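Local structure of appr-1-p processing domain protein (Thermus aquaticus Y51MC23, 5M3E) at residues 18-23 / 43-48; 26-31 / 121-126; 70-75 / 83-88. The protein is a macro-domain protein whose mixed six-stranded sheet, flanked by helices, carries a bound adenosine-5-diphosphoribose at one end. All blocks are in the same frame, centred on the assembly; numbering follows the deposited sequence.

Contact 1: 18-23 / 43-48; sequences NLLEAP and LQFKRA. With APR (adenosine-5-diphosphoribose), chain B.
Leu-20 meets the helical segment 43-48 with both of its branches. Its CD2 reaches the methyl of Ala-48 (Leu-20 CD2 to Ala-48 CB 3.4 Å) and also stands over one face of the Phe-45 ring, offset toward the rim. The other branch, Leu-20 CD1, lies 3.9 Å from Phe-45 CE1 and comes in obliquely. Leu-19 approaches the same ring from a different side: the two side chains cross at about a right angle, and a chi1 of 168°, with CG anti to the backbone N, carries Leu-19 CD2 to the ring edge, in plane and 3.8 Å from Phe-45 CE1.

The polar link between the segments runs through the adenine of APR. Asn-18 OD1 and Gln-44 OE1 each accept from APR N6, both at 2.8 Å. Gln-44 NE2 donates to APR N7 (2.9 Å) and also to Gly-40 O, which should fix the rotation of its amide. On the opposite flank of the amino group, Leu-19 N donates to APR N1 at 2.8 Å in a nearly straight bond (175°). Asn-18 OD1 is itself positioned by an Asx turn: Leu-20 N binds it at 3.1 Å from above its carbonyl plane. Together, loop and helix form an adenine-recognition pocket that reads N1, N6 and N7 in this macro domain.

Contact 2: 26-31 / 121-126; sequences ALVNTV and IALPPL. With APR (adenosine-5-diphosphoribose), chain B.
Ala-26 and Leu-27 pair with Ile-121 and Ala-122 as parallel strands, their axes 4.9 Å apart at closest and 20° off parallel, through two backbone hydrogen bonds: Ala-122 N to Ala-26 O (3.1 Å) and Val-28 N to Ala-122 O (2.9 Å). Continuing this alternation would require an amide donor at Pro-124 for Val-28 O, which proline lacks; instead Pro-124 CD rests 3.4 Å from Val-28 O, and segment 121-126 leaves the strand.

Val-28 is the centre of the side-chain packing, and its two methyls take separate neighbours. With CG1 anti to the backbone N (chi1 176°), CG1 goes to Leu-126 CD2, the two side chains crossing at about a right angle, while CG2 touches Ile-121 CD1 at 3.7 Å and also nears Leu-123 CG. Phe-85 and Phe-87 of the adjoining strand 83-88 pack against Ile-121 and Val-28. On the other face of the sheet, Leu-27 CD2 meets Ala-122 CB; Leu-19 of the preceding loop packs on both residues, and Phe-45 of helix 40-48 on Leu-27.

Toward the C-terminal ends Thr-30 and Pro-124 lie alongside each other, pointing opposite ways, with Thr-30 CG2 3.7 Å from Pro-124 CG. At a chi1 of 63° the Thr-30 methyl touches the proline and also nears APR O2B, while the hydroxyl faces the ligand. Thr-30 OG1 lies 3.2 Å from APR O1D, in a weak hydrogen bond, and close to APR O3A, while Pro-125 CD touches APR O4' at 3.5 Å.

The chemistry thus changes along the contact: main-chain bonds and aliphatic packing hold the strand-paired part, and polar side-chain contact appears at the end that faces the ligand.

Contact 3: 70-75 / 83-88; sequences IFVYDR and YIFNFP
Phe-71 and Asn-86 form a hydrogen-bonded antiparallel pair, with Phe-71 N to Asn-86 O at 3.0 Å and Asn-86 N to Phe-71 O at 2.9 Å. Tyr-73 and Ile-84 repeat the pattern. One side chain joins the ladder: Asn-86 ND2 donates to Phe-71 O at 3.2 Å, so this carbonyl is gripped by two donors from opposite faces of its plane. The amide is further held by Asn-52 at ND2 and Asn-29 at OD1, and it lies beside the Phe-71 ring with the planes 27° apart.

These bonds build the beta hairpin 71-74/83-88, whose first strand closes one edge of the macro-domain sheet within this chain.

Apolar contacts occupy the face carrying Val-72 and Phe-85. The two side chains point the same way, and Val-72 CG2 approaches Phe-85 CD1 to 3.5 Å; a Val-72 chi1 of 173° sends CG1 away from its own N, and it reaches Tyr-83 CD1 at 3.6 Å. Ile-70 adds CG2 against Phe-85 CB and CD1 against Phe-87 CD2.

Charge enters at the turn end, where the Asp-74 and Tyr-83 side chains cross at a slant, carboxylate and ring planes 64° apart, with Asp-74 OD2 3.4 Å from Tyr-83 CE1. Asp-74 OD2 also salt-bridges Arg-82, and its OD1 accepts from Gly-76 N.

In the fold
Contact 2 lies near the middle of the chain, its centre about 9 Å from the centres of contacts 1 and 3, which are about 13 Å apart. Along the sequence, the segments of contacts 1 and 2 alternate, whereas the hairpin 70-75/83-88 falls between the two strands of contact 2. Contacts 2 and 3 share one sheet: strand 26-31 runs between 120-123 and 83-88, and Leu-27 O and Asn-29 O probably accept from Phe-85 N and Phe-87 N. Contact 1 packs onto a face of that sheet through Leu-19 and Phe-45; Phe-45 also touches Ile-84. Contacts 1 and 2 both touch APR, so the ligand site draws on loop, helix and strand ends.

Contact 1: 18-23 / 43-48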
loop_
_atom_site.group_PDB
_atom_site.type_symbol
_atom_site.label_atom_id
_atom_site.label_comp_id
_atom_site.label_asym_id
_atom_site.label_seq_id
_atom_site.Cartn_x
_atom_site.Cartn_y
_atom_site.Cartn_z
ATOM N N ASN A 18 -9.911 1.595 -10.928
ATOM C CA ASN A 18 -10.068 1.886 -9.524
ATOM C C ASN A 18 -9.484 0.704 -8.761
ATOM O O ASN A 18 -9.953 -0.421 -8.909
ATOM C CB ASN A 18 -11.553 2.113 -9.200
ATOM C CG ASN A 18 -11.863 1.982 -7.720
ATOM O OD1 ASN A 18 -11.013 2.222 -6.866
ATOM N ND2 ASN A 18 -13.086 1.603 -7.412
ATOM N N LEU A 19 -8.455 0.995 -7.952
ATOM C CA LEU A 19 -7.722 0.012 -7.155
ATOM C C LEU A 19 -8.620 -0.856 -6.270
ATOM O O LEU A 19 -8.369 -2.049 -6.099
ATOM C CB LEU A 19 -6.708 0.753 -6.251
ATOM C CG LEU A 19 -6.013 -0.007 -5.130
ATOM C CD1 LEU A 19 -5.082 -1.030 -5.734
ATOM C CD2 LEU A 19 -5.205 0.956 -4.290
ATOM N N LEU A 20 -9.633 -0.239 -5.677
ATOM C CA LEU A 20 -10.416 -0.867 -4.576
ATOM C C LEU A 20 -11.339 -2.010 -5.021
ATOM O O LEU A 20 -11.858 -2.750 -4.172
ATOM C CB LEU A 20 -11.251 0.194 -3.812
ATOM C CG LEU A 20 -10.479 1.087 -2.830
ATOM C CD1 LEU A 20 -9.837 2.293 -3.515
ATOM C CD2 LEU A 20 -11.423 1.546 -1.737
ATOM N N GLU A 21 -11.554 -2.111 -6.336
ATOM C CA GLU A 21 -12.292 -3.217 -6.948
ATOM C C GLU A 21 -11.368 -4.229 -7.665
ATOM O O GLU A 21 -11.838 -5.044 -8.446
ATOM C CB GLU A 21 -13.404 -2.645 -7.870
ATOM C CG GLU A 21 -14.658 -2.186 -7.089
ATOM C CD GLU A 21 -15.626 -1.282 -7.873
ATOM O OE1 GLU A 21 -15.159 -0.480 -8.723
ATOM O OE2 GLU A 21 -16.865 -1.350 -7.609
ATOM N N ALA A 22 -10.065 -4.201 -7.369
ATOM C CA ALA A 22 -9.126 -5.193 -7.904
ATOM C C ALA A 22 -9.426 -6.588 -7.353
ATOM O O ALA A 22 -9.568 -6.753 -6.144
ATOM C CB ALA A 22 -7.676 -4.824 -7.598
ATOM N N PRO A 23 -9.455 -7.607 -8.227
ATOM C CA PRO A 23 -9.821 -8.939 -7.762
ATOM C C PRO A 23 -8.660 -9.680 -7.070
ATOM O O PRO A 23 -8.255 -10.750 -7.545
ATOM C CB PRO A 23 -10.240 -9.641 -9.072
ATOM C CG PRO A 23 -9.415 -8.972 -10.136
ATOM C CD PRO A 23 -8.942 -7.647 -9.615
ATOM N N LEU A 43 -8.580 8.268 1.919
ATOM C CA LEU A 43 -9.976 8.635 2.201
ATOM C C LEU A 43 -10.946 7.577 1.683
ATOM O O LEU A 43 -11.844 7.159 2.412
ATOM C CB LEU A 43 -10.315 9.975 1.594
ATOM C CG LEU A 43 -11.720 10.577 1.782
ATOM C CD1 LEU A 43 -12.125 10.555 3.255
ATOM C CD2 LEU A 43 -11.728 11.997 1.240
ATOM N N GLN A 44 -10.698 7.102 0.463
ATOM C CA GLN A 44 -11.507 6.032 -0.159
ATOM C C GLN A 44 -11.419 4.745 0.629
ATOM O O GLN A 44 -12.450 4.094 0.822
ATOM C CB GLN A 44 -11.091 5.762 -1.613
ATOM C CG GLN A 44 -11.227 6.962 -2.549
ATOM C CD GLN A 44 -10.402 6.819 -3.828
ATOM O OE1 GLN A 44 -10.704 5.971 -4.641
ATOM N NE2 GLN A 44 -9.375 7.671 -4.011
ATOM N N PHE A 45 -10.210 4.401 1.097
ATOM C CA PHE A 45 -10.017 3.232 1.973
ATOM C C PHE A 45 -10.737 3.352 3.320
ATOM O O PHE A 45 -11.250 2.350 3.831
ATOM C CB PHE A 45 -8.532 2.927 2.222
ATOM C CG PHE A 45 -7.922 1.971 1.224
ATOM C CD1 PHE A 45 -7.583 2.388 -0.037
ATOM C CD2 PHE A 45 -7.640 0.649 1.574
ATOM C CE1 PHE A 45 -7.007 1.509 -0.958
ATOM C CE2 PHE A 45 -7.041 -0.222 0.667
ATOM C CZ PHE A 45 -6.735 0.209 -0.607
ATOM N N LYS A 46 -10.786 4.551 3.885
ATOM C CA LYS A 46 -11.580 4.790 5.105
ATOM C C LYS A 46 -13.077 4.497 4.895
ATOM O O LYS A 46 -13.680 3.792 5.700
ATOM C CB LYS A 46 -11.380 6.225 5.589
ATOM C CG LYS A 46 -12.167 6.656 6.817
ATOM C CD LYS A 46 -11.904 8.130 7.030
ATOM C CE LYS A 46 -12.274 8.609 8.422
ATOM N NZ LYS A 46 -13.710 8.502 8.725
ATOM N N ARG A 47 -13.642 5.027 3.805
ATOM C CA ARG A 47 -15.049 4.781 3.434
ATOM C C ARG A 47 -15.293 3.301 3.131
ATOM O O ARG A 47 -16.211 2.700 3.693
ATOM C CB ARG A 47 -15.493 5.597 2.215
ATOM C CG ARG A 47 -15.278 7.096 2.327
ATOM C CD ARG A 47 -16.368 7.905 1.599
ATOM N NE ARG A 47 -15.818 9.126 1.010
ATOM C CZ ARG A 47 -15.187 9.210 -0.174
ATOM N NH1 ARG A 47 -15.014 8.137 -0.967
ATOM N NH2 ARG A 47 -14.721 10.395 -0.580
ATOM N N ALA A 48 -14.463 2.719 2.261
ATOM C CA ALA A 48 -14.662 1.336 1.834
ATOM C C ALA A 48 -14.425 0.347 2.950
ATOM O O ALA A 48 -15.175 -0.620 3.057
ATOM C CB ALA A 48 -13.793 0.992 0.627
HETATM N N1 APR B . -7.480 3.652 -7.765
HETATM C C2 APR B . -6.247 3.798 -8.302
HETATM N N3 APR B . -5.519 4.925 -8.175
HETATM C C4 APR B . -6.009 5.989 -7.493
HETATM C C5 APR B . -7.348 5.917 -6.871
HETATM C C6 APR B . -8.074 4.638 -7.057
HETATM N N6 APR B . -9.305 4.450 -6.540
HETATM N N7 APR B . -7.569 7.104 -6.260
HETATM C C8 APR B . -6.459 7.868 -6.467
HETATM N N9 APR B . -5.540 7.194 -7.215
HETATM C "C1'" APR B . -4.194 7.622 -7.651
HETATM C "C2'" APR B . -4.056 9.098 -7.972
HETATM O "O2'" APR B . -3.325 9.221 -9.191
HETATM C "C3'" APR B . -3.230 9.673 -6.855
HETATM O "O3'" APR B . -2.405 10.768 -7.302
HETATM O "O4'" APR B . -3.304 7.338 -6.565
HETATM C "C4'" APR B . -2.432 8.449 -6.388
HETATM C "C5'" APR B . -1.921 8.476 -4.953
HETATM O "O5'" APR B . -2.945 8.900 -4.041
HETATM P PA APR B . -2.544 9.741 -2.729
HETATM O O1A APR B . -3.659 9.510 -1.749
HETATM O O2A APR B . -2.158 11.134 -3.138
HETATM O O3A APR B . -1.247 8.926 -2.161
HETATM P PB APR B . 0.187 9.553 -1.739
HETATM O O1B APR B . 0.689 10.462 -2.829
HETATM O O2B APR B . 1.098 8.424 -1.254
HETATM O O5D APR B . -0.104 10.477 -0.453
HETATM C C5D APR B . -0.228 9.998 0.893
HETATM O O4D APR B . -2.374 11.126 1.017
HETATM O O1D APR B . -3.718 9.251 0.750
HETATM C C1D APR B . -3.359 10.309 1.646
HETATM O O2D APR B . -3.639 9.854 4.024
HETATM C C2D APR B . -2.740 9.731 2.916
HETATM O O3D APR B . -1.514 11.531 4.033
HETATM C C3D APR B . -1.418 10.455 3.092
HETATM C C4D APR B . -1.115 10.964 1.688
#

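Contact 2: 26-31 / 121-126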
loop_
_atom_site.group_PDB
_atom_site.type_symbol
_atom_site.label_atom_id
_atom_site.label_comp_id
_atom_site.label_asym_id
_atom_site.label_seq_id
_atom_site.Cartn_x
_atom_site.Cartn_y
_atom_site.Cartn_z
ATOM N N ALA A 26 -4.780 -9.042 -1.476
ATOM C CA ALA A 26 -4.233 -7.927 -0.653
ATOM C C ALA A 26 -4.247 -6.584 -1.362
ATOM O O ALA A 26 -3.862 -6.487 -2.516
ATOM C CB ALA A 26 -2.814 -8.229 -0.194
ATOM N N LEU A 27 -4.684 -5.545 -0.660
ATOM C CA LEU A 27 -4.735 -4.187 -1.220
ATOM C C LEU A 27 -3.752 -3.274 -0.499
ATOM O O LEU A 27 -3.673 -3.295 0.709
ATOM C CB LEU A 27 -6.158 -3.601 -1.111
ATOM C CG LEU A 27 -7.242 -4.099 -2.072
ATOM C CD1 LEU A 27 -8.541 -3.331 -1.820
ATOM C CD2 LEU A 27 -6.817 -3.947 -3.524
ATOM N N VAL A 28 -3.026 -2.460 -1.255
ATOM C CA VAL A 28 -2.107 -1.502 -0.657
ATOM C C VAL A 28 -2.767 -0.163 -0.543
ATOM O O VAL A 28 -3.227 0.406 -1.531
ATOM C CB VAL A 28 -0.789 -1.356 -1.439
ATOM C CG1 VAL A 28 0.096 -0.261 -0.831
ATOM C CG2 VAL A 28 -0.039 -2.683 -1.462
ATOM N N ASN A 29 -2.789 0.324 0.687
ATOM C CA ASN A 29 -3.236 1.673 1.019
ATOM C C ASN A 29 -2.034 2.592 1.285
ATOM O O ASN A 29 -1.046 2.173 1.855
ATOM C CB ASN A 29 -4.184 1.626 2.237
ATOM C CG ASN A 29 -4.809 2.992 2.551
ATOM O OD1 ASN A 29 -4.808 3.887 1.728
ATOM N ND2 ASN A 29 -5.304 3.154 3.760
ATOM N N THR A 30 -2.140 3.854 0.870
ATOM C CA THR A 30 -1.116 4.880 1.131
ATOM C C THR A 30 -1.522 5.684 2.363
ATOM O O THR A 30 -2.526 6.418 2.334
ATOM C CB THR A 30 -1.006 5.869 -0.040
ATOM O OG1 THR A 30 -2.246 6.585 -0.204
ATOM C CG2 THR A 30 -0.723 5.149 -1.301
ATOM N N VAL A 31 -0.721 5.591 3.423
ATOM C CA VAL A 31 -1.036 6.280 4.659
ATOM C C VAL A 31 0.081 7.180 5.147
ATOM O O VAL A 31 1.225 7.062 4.718
ATOM C CB VAL A 31 -1.441 5.288 5.795
ATOM C CG1 VAL A 31 -2.645 4.476 5.377
ATOM C CG2 VAL A 31 -0.296 4.367 6.218
ATOM N N ILE A 121 -1.865 -9.085 -5.329
ATOM C CA ILE A 121 -1.832 -7.819 -4.614
ATOM C C ILE A 121 -1.971 -6.681 -5.629
ATOM O O ILE A 121 -1.577 -6.815 -6.762
ATOM C CB ILE A 121 -0.554 -7.725 -3.710
ATOM C CG1 ILE A 121 -0.414 -6.343 -3.059
ATOM C CG2 ILE A 121 0.712 -8.027 -4.484
ATOM C CD1 ILE A 121 0.410 -6.357 -1.783
ATOM N N ALA A 122 -2.577 -5.583 -5.214
ATOM C CA ALA A 122 -2.718 -4.417 -6.054
ATOM C C ALA A 122 -2.256 -3.176 -5.304
ATOM O O ALA A 122 -2.509 -3.049 -4.094
ATOM C CB ALA A 122 -4.159 -4.265 -6.500
ATOM N N LEU A 123 -1.569 -2.287 -6.021
ATOM C CA LEU A 123 -1.063 -1.018 -5.472
ATOM C C LEU A 123 -1.470 0.182 -6.338
ATOM O O LEU A 123 -1.707 0.024 -7.530
ATOM C CB LEU A 123 0.462 -0.931 -5.456
ATOM C CG LEU A 123 1.470 -2.026 -5.160
ATOM C CD1 LEU A 123 1.349 -3.180 -6.158
ATOM C CD2 LEU A 123 2.855 -1.385 -5.185
ATOM N N PRO A 124 -1.490 1.386 -5.727
ATOM C CA PRO A 124 -1.563 2.648 -6.426
ATOM C C PRO A 124 -0.146 3.225 -6.655
ATOM O O PRO A 124 0.833 2.556 -6.275
ATOM C CB PRO A 124 -2.342 3.514 -5.454
ATOM C CG PRO A 124 -1.842 3.055 -4.118
ATOM C CD PRO A 124 -1.522 1.595 -4.264
ATOM N N PRO A 125 -0.044 4.454 -7.262
ATOM C CA PRO A 125 1.215 5.186 -7.376
ATOM C C PRO A 125 1.636 5.799 -6.044
ATOM O O PRO A 125 1.237 6.927 -5.694
ATOM C CB PRO A 125 0.917 6.267 -8.457
ATOM C CG PRO A 125 -0.268 5.743 -9.200
ATOM C CD PRO A 125 -1.078 5.114 -8.089
ATOM N N LEU A 126 2.487 5.034 -5.354
ATOM C CA LEU A 126 2.953 5.318 -4.002
ATOM C C LEU A 126 3.736 6.635 -3.972
ATOM O O LEU A 126 4.717 6.792 -4.680
ATOM C CB LEU A 126 3.833 4.171 -3.487
ATOM C CG LEU A 126 3.411 2.704 -3.747
ATOM C CD1 LEU A 126 4.497 1.710 -3.310
ATOM C CD2 LEU A 126 2.092 2.370 -3.080
HETATM N N1 APR B . -7.480 3.652 -7.765
HETATM C C2 APR B . -6.247 3.798 -8.302
HETATM N N3 APR B . -5.519 4.925 -8.175
HETATM C C4 APR B . -6.009 5.989 -7.493
HETATM C C5 APR B . -7.348 5.917 -6.871
HETATM C C6 APR B . -8.074 4.638 -7.057
HETATM N N6 APR B . -9.305 4.450 -6.540
HETATM N N7 APR B . -7.569 7.104 -6.260
HETATM C C8 APR B . -6.459 7.868 -6.467
HETATM N N9 APR B . -5.540 7.194 -7.215
HETATM C "C1'" APR B . -4.194 7.622 -7.651
HETATM C "C2'" APR B . -4.056 9.098 -7.972
HETATM O "O2'" APR B . -3.325 9.221 -9.191
HETATM C "C3'" APR B . -3.230 9.673 -6.855
HETATM O "O3'" APR B . -2.405 10.768 -7.302
HETATM O "O4'" APR B . -3.304 7.338 -6.565
HETATM C "C4'" APR B . -2.432 8.449 -6.388
HETATM C "C5'" APR B . -1.921 8.476 -4.953
HETATM O "O5'" APR B . -2.945 8.900 -4.041
HETATM P PA APR B . -2.544 9.741 -2.729
HETATM O O1A APR B . -3.659 9.510 -1.749
HETATM O O2A APR B . -2.158 11.134 -3.138
HETATM O O3A APR B . -1.247 8.926 -2.161
HETATM P PB APR B . 0.187 9.553 -1.739
HETATM O O1B APR B . 0.689 10.462 -2.829
HETATM O O2B APR B . 1.098 8.424 -1.254
HETATM O O5D APR B . -0.104 10.477 -0.453
HETATM C C5D APR B . -0.228 9.998 0.893
HETATM O O4D APR B . -2.374 11.126 1.017
HETATM O O1D APR B . -3.718 9.251 0.750
HETATM C C1D APR B . -3.359 10.309 1.646
HETATM O O2D APR B . -3.639 9.854 4.024
HETATM C C2D APR B . -2.740 9.731 2.916
HETATM O O3D APR B . -1.514 11.531 4.033
HETATM C C3D APR B . -1.418 10.455 3.092
HETATM C C4D APR B . -1.115 10.964 1.688
#

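Contact 3: 70-75 / 83-88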
loop_
_atom_site.group_PDB
_atom_site.type_symbol
_atom_site.label_atom_id
_atom_site.label_comp_id
_atom_site.label_asym_id
_atom_site.label_seq_id
_atom_site.Cartn_x
_atom_site.Cartn_y
_atom_site.Cartn_z
ATOM N N ILE A 70 4.999 -1.849 6.786
ATOM C CA ILE A 70 3.577 -2.019 6.415
ATOM C C ILE A 70 2.759 -2.357 7.668
ATOM O O ILE A 70 3.129 -3.268 8.408
ATOM C CB ILE A 70 3.358 -3.138 5.353
ATOM C CG1 ILE A 70 4.246 -2.944 4.118
ATOM C CG2 ILE A 70 1.903 -3.197 4.893
ATOM C CD1 ILE A 70 4.217 -1.555 3.524
ATOM N N PHE A 71 1.665 -1.627 7.905
ATOM C CA PHE A 71 0.706 -2.011 8.938
ATOM C C PHE A 71 -0.385 -2.837 8.280
ATOM O O PHE A 71 -1.132 -2.305 7.466
ATOM C CB PHE A 71 0.084 -0.806 9.666
ATOM C CG PHE A 71 -1.106 -1.181 10.519
ATOM C CD1 PHE A 71 -0.928 -1.868 11.728
ATOM C CD2 PHE A 71 -2.413 -0.910 10.086
ATOM C CE1 PHE A 71 -2.032 -2.243 12.514
ATOM C CE2 PHE A 71 -3.515 -1.282 10.855
ATOM C CZ PHE A 71 -3.327 -1.946 12.080
ATOM N N VAL A 72 -0.486 -4.126 8.649
ATOM C CA VAL A 72 -1.430 -5.061 7.994
ATOM C C VAL A 72 -2.697 -5.193 8.796
ATOM O O VAL A 72 -2.647 -5.365 10.013
ATOM C CB VAL A 72 -0.827 -6.482 7.747
ATOM C CG1 VAL A 72 -1.894 -7.455 7.217
ATOM C CG2 VAL A 72 0.360 -6.400 6.781
ATOM N N TYR A 73 -3.831 -5.091 8.109
ATOM C CA TYR A 73 -5.100 -5.499 8.688
ATOM C C TYR A 73 -5.585 -6.746 7.978
ATOM O O TYR A 73 -5.711 -6.768 6.754
ATOM C CB TYR A 73 -6.145 -4.398 8.618
ATOM C CG TYR A 73 -7.440 -4.749 9.340
ATOM C CD1 TYR A 73 -7.467 -4.941 10.736
ATOM C CD2 TYR A 73 -8.648 -4.879 8.626
ATOM C CE1 TYR A 73 -8.648 -5.271 11.390
ATOM C CE2 TYR A 73 -9.836 -5.193 9.274
ATOM C CZ TYR A 73 -9.836 -5.404 10.652
ATOM O OH TYR A 73 -11.027 -5.735 11.277
ATOM N N ASP A 74 -5.825 -7.787 8.781
ATOM C CA ASP A 74 -6.421 -9.045 8.340
ATOM C C ASP A 74 -7.930 -8.827 8.440
ATOM O O ASP A 74 -8.447 -8.545 9.523
ATOM C CB ASP A 74 -5.963 -10.192 9.266
ATOM C CG ASP A 74 -6.354 -11.583 8.754
ATOM O OD1 ASP A 74 -7.426 -11.764 8.135
ATOM O OD2 ASP A 74 -5.569 -12.518 8.983
ATOM N N ARG A 75 -8.628 -8.940 7.314
ATOM C CA ARG A 75 -10.093 -8.798 7.294
ATOM C C ARG A 75 -10.836 -10.099 7.589
ATOM O O ARG A 75 -12.057 -10.103 7.640
ATOM C CB ARG A 75 -10.551 -8.238 5.951
ATOM C CG ARG A 75 -10.093 -6.820 5.739
ATOM C CD ARG A 75 -10.640 -6.234 4.449
ATOM N NE ARG A 75 -12.103 -6.159 4.470
ATOM C CZ ARG A 75 -12.941 -6.671 3.566
ATOM N NH1 ARG A 75 -14.247 -6.515 3.754
ATOM N NH2 ARG A 75 -12.518 -7.326 2.478
ATOM N N TYR A 83 -6.404 -8.930 2.981
ATOM C CA TYR A 83 -5.456 -8.024 3.617
ATOM C C TYR A 83 -5.540 -6.602 3.063
ATOM O O TYR A 83 -5.623 -6.406 1.846
ATOM C CB TYR A 83 -4.023 -8.578 3.515
ATOM C CG TYR A 83 -3.861 -9.893 4.261
ATOM C CD1 TYR A 83 -3.937 -9.936 5.655
ATOM C CD2 TYR A 83 -3.663 -11.099 3.576
ATOM C CE1 TYR A 83 -3.818 -11.133 6.355
ATOM C CE2 TYR A 83 -3.534 -12.307 4.269
ATOM C CZ TYR A 83 -3.614 -12.317 5.660
ATOM O OH TYR A 83 -3.509 -13.491 6.360
ATOM N N ILE A 84 -5.544 -5.628 3.974
ATOM C CA ILE A 84 -5.143 -4.267 3.669
ATOM C C ILE A 84 -3.721 -4.067 4.188
ATOM O O ILE A 84 -3.459 -4.202 5.375
ATOM C CB ILE A 84 -6.062 -3.188 4.291
ATOM C CG1 ILE A 84 -7.545 -3.454 3.978
ATOM C CG2 ILE A 84 -5.629 -1.785 3.840
ATOM C CD1 ILE A 84 -7.887 -3.622 2.512
ATOM N N PHE A 85 -2.816 -3.740 3.272
ATOM C CA PHE A 85 -1.457 -3.356 3.584
ATOM C C PHE A 85 -1.388 -1.817 3.587
ATOM O O PHE A 85 -1.312 -1.172 2.527
ATOM C CB PHE A 85 -0.527 -3.960 2.541
ATOM C CG PHE A 85 -0.303 -5.458 2.694
ATOM C CD1 PHE A 85 -1.028 -6.259 3.615
ATOM C CD2 PHE A 85 0.635 -6.087 1.894
ATOM C CE1 PHE A 85 -0.770 -7.620 3.726
ATOM C CE2 PHE A 85 0.888 -7.458 1.998
ATOM C CZ PHE A 85 0.185 -8.221 2.908
ATOM N N ASN A 86 -1.424 -1.239 4.785
ATOM C CA ASN A 86 -1.285 0.158 4.940
ATOM C C ASN A 86 0.188 0.564 4.872
ATOM O O ASN A 86 0.942 0.373 5.813
ATOM C CB ASN A 86 -1.976 0.615 6.234
ATOM C CG ASN A 86 -3.469 0.304 6.230
ATOM O OD1 ASN A 86 -4.261 0.999 5.594
ATOM N ND2 ASN A 86 -3.855 -0.762 6.928
ATOM N N PHE A 87 0.560 1.147 3.733
ATOM C CA PHE A 87 1.929 1.516 3.358
ATOM C C PHE A 87 2.186 2.998 3.718
ATOM O O PHE A 87 1.561 3.900 3.166
ATOM C CB PHE A 87 2.064 1.302 1.845
ATOM C CG PHE A 87 3.476 1.335 1.311
ATOM C CD1 PHE A 87 4.298 2.479 1.438
ATOM C CD2 PHE A 87 3.995 0.215 0.612
ATOM C CE1 PHE A 87 5.581 2.491 0.894
ATOM C CE2 PHE A 87 5.267 0.241 0.067
ATOM C CZ PHE A 87 6.061 1.382 0.203
ATOM N N PRO A 88 3.115 3.251 4.645
ATOM C CA PRO A 88 3.460 4.636 4.935
ATOM C C PRO A 88 4.275 5.291 3.839
ATOM O O PRO A 88 5.462 4.954 3.638
ATOM C CB PRO A 88 4.274 4.523 6.241
ATOM C CG PRO A 88 3.700 3.301 6.877
ATOM C CD PRO A 88 3.616 2.367 5.708
#